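Local coordinates for putative epoxide hydrolase protein (Klebsiella pneumoniae subsp. pneumoniae, PDB 5BOV), which is a putative epoxide hydrolase of the alpha/beta hydrolase fold, possibly with monoacylglycerol lipase activity, whose true substrate is uncertain, at residues Y158-T164 with Y217-L223. Sequence-based numbering, arbitrary orientation.
Sequences YQFYFAT and YRWRLGL
Phe162 O, in the last turn of helix 157-162, is gripped by two nitrogens of Arg218. Arg218 NE lies in the carbonyl plane on a lone pair, 2.9 Å from Phe162 O, while Arg218 NH2 reaches the same oxygen at 3.1 Å from a direction tilted 31° out of that plane. The extended Arg218 chain thus presents its guanidinium edge toward the C-terminal part of a helix, where the dipole would probably add to the attraction. At the other end of the contact, Arg220 NE makes a weak, bent bond to Gln159 OE1 (3.1 Å), amide and guanidinium nearly coplanar; a water accepts from Arg220 NH2 and, weakly, from Gln159 NE2, closing a second route between them. Between these polar ends, Leu221 sets CD1 against Gln159 O and CD2 against Phe160 CE1 (3.8 Å); farther out, at the rim, Ala163 CB packs against Leu223 CD1. Gly222, with positive phi, ends helix 209-220 in a Schellman motif. On the buried side lies an aromatic cluster. With CG between backbone N and carbonyl carbon (chi1 52°), Tyr158 turns its ring edge onto a face of Tyr217 in a T-shaped pair, CE2 3.9 Å from Tyr217 CZ. Phe162 lies alongside Tyr217, its CD2 3.6 Å from Tyr217 CD2, with the rings oblique. Trp40 meets all three rings, and Tyr217 OH is hydrogen-bonded to Trp111 NE1, within a GxDxG sequence consistent with the nucleophile elbow of this fold. The contact joins two helices of the helical insertion between strands 127-133 and 247-252, consistent with the cap (lid) of alpha/beta hydrolases, with helix 175-186 packing against Tyr158.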
ATOM      1  N   TYR A 158       8.229 -14.686   6.040  1.00 10.76           N
ATOM      2  CA  TYR A 158       9.133 -13.923   5.238  1.00 11.33           C
ATOM      3  C   TYR A 158       9.719 -12.725   5.962  1.00 10.54           C
ATOM      4  O   TYR A 158      10.827 -12.338   5.675  1.00 10.13           O
ATOM      5  CB  TYR A 158       8.464 -13.475   3.906  1.00 11.46           C
ATOM      6  CG  TYR A 158       7.140 -12.773   4.121  1.00 12.53           C
ATOM      7  CD1 TYR A 158       5.933 -13.520   4.176  1.00 14.04           C
ATOM      8  CD2 TYR A 158       7.095 -11.413   4.303  1.00 13.67           C
ATOM      9  CE1 TYR A 158       4.715 -12.878   4.416  1.00 15.10           C
ATOM     10  CE2 TYR A 158       5.916 -10.784   4.550  1.00 15.41           C
ATOM     11  CZ  TYR A 158       4.730 -11.541   4.610  1.00 16.75           C
ATOM     12  OH  TYR A 158       3.554 -10.853   4.821  1.00 22.26           O
ATOM     13  N   GLN A 159       9.010 -12.144   6.929  1.00 10.18           N
ATOM     14  CA  GLN A 159       9.543 -10.980   7.576  1.00 10.52           C
ATOM     15  C   GLN A 159      10.734 -11.386   8.415  1.00 10.64           C
ATOM     16  O   GLN A 159      11.719 -10.657   8.547  1.00 10.78           O
ATOM     17  CB  GLN A 159       8.489 -10.244   8.407  1.00 11.09           C
ATOM     18  CG  GLN A 159       8.101 -10.790   9.757  1.00 12.38           C
ATOM     19  CD  GLN A 159       7.054  -9.893  10.464  1.00 13.75           C
ATOM     20  OE1 GLN A 159       6.810  -8.743  10.055  1.00 16.80           O
ATOM     21  NE2 GLN A 159       6.434 -10.413  11.448  1.00 15.18           N
ATOM     22  N   PHE A 160      10.649 -12.563   8.990  1.00 10.76           N
ATOM     23  CA  PHE A 160      11.800 -13.127   9.778  1.00 10.61           C
ATOM     24  C   PHE A 160      12.952 -13.564   8.874  1.00 10.43           C
ATOM     25  O   PHE A 160      14.143 -13.260   9.203  1.00  9.90           O
ATOM     26  CB  PHE A 160      11.400 -14.252  10.696  1.00 10.82           C
ATOM     27  CG  PHE A 160      10.173 -13.924  11.509  1.00 10.57           C
ATOM     28  CD1 PHE A 160      10.248 -13.008  12.546  1.00 10.56           C
ATOM     29  CD2 PHE A 160       8.976 -14.553  11.246  1.00 10.62           C
ATOM     30  CE1 PHE A 160       9.115 -12.644  13.264  1.00 10.76           C
ATOM     31  CE2 PHE A 160       7.840 -14.183  11.944  1.00 10.35           C
ATOM     32  CZ  PHE A 160       7.916 -13.248  12.961  1.00 10.18           C
ATOM     33  N   TYR A 161      12.637 -14.146   7.718  1.00  9.90           N
ATOM     34  CA  TYR A 161      13.672 -14.372   6.711  1.00 10.19           C
ATOM     35  C   TYR A 161      14.449 -13.083   6.376  1.00 10.39           C
ATOM     36  O   TYR A 161      15.679 -13.002   6.394  1.00 10.55           O
ATOM     37  CB  TYR A 161      13.013 -14.911   5.463  1.00 10.20           C
ATOM     38  CG  TYR A 161      13.946 -15.364   4.356  1.00 10.06           C
ATOM     39  CD1 TYR A 161      14.924 -16.357   4.583  1.00 10.32           C
ATOM     40  CD2 TYR A 161      13.832 -14.915   3.083  1.00  9.95           C
ATOM     41  CE1 TYR A 161      15.742 -16.824   3.559  1.00 10.79           C
ATOM     42  CE2 TYR A 161      14.631 -15.379   2.049  1.00 10.34           C
ATOM     43  CZ  TYR A 161      15.581 -16.359   2.260  1.00 10.67           C
ATOM     44  OH  TYR A 161      16.382 -16.799   1.221  1.00 11.38           O
ATOM     45  N   PHE A 162      13.678 -12.009   6.099  1.00 10.21           N
ATOM     46  CA  PHE A 162      14.240 -10.703   5.706  1.00 10.59           C
ATOM     47  C   PHE A 162      15.083 -10.028   6.831  1.00 11.08           C
ATOM     48  O   PHE A 162      15.865  -9.141   6.582  1.00 11.01           O
ATOM     49  CB  PHE A 162      13.162  -9.724   5.206  1.00 10.38           C
ATOM     50  CG  PHE A 162      12.437 -10.162   3.937  1.00 10.26           C
ATOM     51  CD1 PHE A 162      13.032 -10.993   3.001  1.00 10.50           C
ATOM     52  CD2 PHE A 162      11.163  -9.660   3.691  1.00 10.29           C
ATOM     53  CE1 PHE A 162      12.312 -11.400   1.899  1.00 10.59           C
ATOM     54  CE2 PHE A 162      10.451 -10.042   2.571  1.00  9.89           C
ATOM     55  CZ  PHE A 162      11.058 -10.905   1.664  1.00 10.20           C
ATOM     56  N   ALA A 163      14.939 -10.501   8.061  1.00 11.21           N
ATOM     57  CA  ALA A 163      15.712  -9.967   9.166  1.00 11.77           C
ATOM     58  C   ALA A 163      17.170 -10.452   9.152  1.00 12.50           C
ATOM     59  O   ALA A 163      17.945  -9.952   9.935  1.00 13.78           O
ATOM     60  CB  ALA A 163      15.054 -10.353  10.472  1.00 11.80           C
ATOM     61  N   THR A 164      17.495 -11.458   8.324  1.00 12.28           N
ATOM     62  CA  THR A 164      18.809 -12.050   8.252  1.00 12.98           C
ATOM     63  C   THR A 164      19.540 -11.691   6.985  1.00 13.54           C
ATOM     64  O   THR A 164      18.904 -11.386   5.968  1.00 13.37           O
ATOM     65  CB  THR A 164      18.747 -13.576   8.339  1.00 13.16           C
ATOM     66  OG1 THR A 164      18.159 -14.121   7.173  1.00 12.42           O
ATOM     67  CG2 THR A 164      17.959 -14.010   9.591  1.00 12.97           C
ATOM     68  N   TYR A 217      10.593  -4.513   6.660  1.00 10.94           N
ATOM     69  CA  TYR A 217      10.376  -5.628   7.583  1.00 11.39           C
ATOM     70  C   TYR A 217      11.329  -5.610   8.815  1.00 12.41           C
ATOM     71  O   TYR A 217      10.876  -5.905   9.931  1.00 12.18           O
ATOM     72  CB  TYR A 217      10.338  -6.969   6.842  1.00 11.51           C
ATOM     73  CG  TYR A 217       9.124  -7.032   6.005  1.00 11.27           C
ATOM     74  CD1 TYR A 217       7.847  -7.110   6.573  1.00 10.99           C
ATOM     75  CD2 TYR A 217       9.177  -6.858   4.630  1.00 11.51           C
ATOM     76  CE1 TYR A 217       6.684  -7.049   5.790  1.00 11.53           C
ATOM     77  CE2 TYR A 217       8.020  -6.868   3.867  1.00 11.39           C
ATOM     78  CZ  TYR A 217       6.785  -6.940   4.456  1.00 11.05           C
ATOM     79  OH  TYR A 217       5.645  -6.828   3.668  1.00 11.33           O
ATOM     80  N   ARG A 218      12.544  -5.088   8.636  1.00 12.74           N
ATOM     81  CA  ARG A 218      13.406  -4.909   9.787  1.00 13.79           C
ATOM     82  C   ARG A 218      12.859  -3.810  10.689  1.00 13.56           C
ATOM     83  O   ARG A 218      12.856  -3.961  11.942  1.00 13.64           O
ATOM     84  CB  ARG A 218      14.839  -4.669   9.392  1.00 14.56           C
ATOM     85  CG  ARG A 218      15.453  -5.933   8.841  1.00 16.03           C
ATOM     86  CD  ARG A 218      16.878  -5.699   8.381  1.00 19.14           C
ATOM     87  NE  ARG A 218      17.324  -6.956   7.733  1.00 21.45           N
ATOM     88  CZ  ARG A 218      18.527  -7.152   7.248  1.00 22.75           C
ATOM     89  NH1 ARG A 218      19.431  -6.165   7.326  1.00 23.01           N
ATOM     90  NH2 ARG A 218      18.820  -8.312   6.629  1.00 23.91           N
ATOM     91  N   TRP A 219      12.372  -2.705  10.126  1.00 12.96           N
ATOM     92  CA  TRP A 219      11.796  -1.682  10.980  1.00 13.13           C
ATOM     93  C   TRP A 219      10.614  -2.217  11.775  1.00 13.66           C
ATOM     94  O   TRP A 219      10.500  -1.980  12.954  1.00 12.76           O
ATOM     95  CB  TRP A 219      11.369  -0.417  10.175  1.00 13.09           C
ATOM     96  CG  TRP A 219      10.922   0.743  11.071  1.00 13.21           C
ATOM     97  CD1 TRP A 219      11.674   1.805  11.449  1.00 14.06           C
ATOM     98  CD2 TRP A 219       9.635   0.950  11.643  1.00 13.55           C
ATOM     99  NE1 TRP A 219      10.971   2.625  12.257  1.00 13.90           N
ATOM    100  CE2 TRP A 219       9.700   2.131  12.383  1.00 14.00           C
ATOM    101  CE3 TRP A 219       8.459   0.228  11.645  1.00 12.99           C
ATOM    102  CZ2 TRP A 219       8.633   2.637  13.049  1.00 14.51           C
ATOM    103  CZ3 TRP A 219       7.388   0.732  12.297  1.00 13.70           C
ATOM    104  CH2 TRP A 219       7.466   1.921  13.001  1.00 14.30           C
ATOM    105  N   ARG A 220       9.764  -3.013  11.122  1.00 14.03           N
ATOM    106  CA  ARG A 220       8.551  -3.487  11.722  1.00 16.51           C
ATOM    107  C   ARG A 220       8.846  -4.355  12.958  1.00 15.61           C
ATOM    108  O   ARG A 220       8.081  -4.335  13.902  1.00 15.74           O
ATOM    109  CB  ARG A 220       7.809  -4.321  10.697  1.00 20.01           C
ATOM    110  CG  ARG A 220       6.470  -4.801  11.123  1.00 25.95           C
ATOM    111  CD  ARG A 220       5.835  -5.544   9.938  1.00 31.98           C
ATOM    112  NE  ARG A 220       4.762  -6.402  10.452  1.00 38.51           N
ATOM    113  CZ  ARG A 220       3.570  -5.979  10.799  1.00 48.10           C
ATOM    114  NH1 ARG A 220       3.233  -4.690  10.664  1.00 55.28           N
ATOM    115  NH2 ARG A 220       2.700  -6.857  11.278  1.00 52.10           N
ATOM    116  N   LEU A 221       9.973  -5.080  12.908  1.00 15.52           N
ATOM    117  CA  LEU A 221      10.415  -5.964  13.969  1.00 15.92           C
ATOM    118  C   LEU A 221      11.260  -5.259  15.036  1.00 16.99           C
ATOM    119  O   LEU A 221      11.737  -5.909  15.977  1.00 18.15           O
ATOM    120  CB  LEU A 221      11.168  -7.134  13.373  1.00 15.70           C
ATOM    121  CG  LEU A 221      10.348  -8.107  12.510  1.00 15.90           C
ATOM    122  CD1 LEU A 221      11.254  -9.059  11.802  1.00 16.55           C
ATOM    123  CD2 LEU A 221       9.328  -8.819  13.372  1.00 15.92           C
ATOM    124  N   GLY A 222      11.458  -3.970  14.896  1.00 17.83           N
ATOM    125  CA  GLY A 222      12.245  -3.214  15.842  1.00 18.95           C
ATOM    126  C   GLY A 222      13.730  -3.392  15.641  1.00 19.35           C
ATOM    127  O   GLY A 222      14.486  -3.110  16.556  1.00 20.20           O
ATOM    128  N   LEU A 223      14.175  -3.810  14.455  1.00 18.72           N
ATOM    129  CA  LEU A 223      15.565  -4.099  14.186  1.00 20.24           C
ATOM    130  C   LEU A 223      16.305  -3.022  13.433  1.00 20.90           C
ATOM    131  O   LEU A 223      17.457  -3.168  13.078  1.00 23.01           O
ATOM    132  CB  LEU A 223      15.672  -5.417  13.415  1.00 20.49           C
ATOM    133  CG  LEU A 223      15.049  -6.608  14.113  1.00 21.91           C
ATOM    134  CD1 LEU A 223      15.089  -7.793  13.183  1.00 22.29           C
ATOM    135  CD2 LEU A 223      15.809  -6.897  15.405  1.00 23.40           C
TER
HETATM  136  O   HOH W   1       3.528  -9.289  12.585  1.00 23.41           O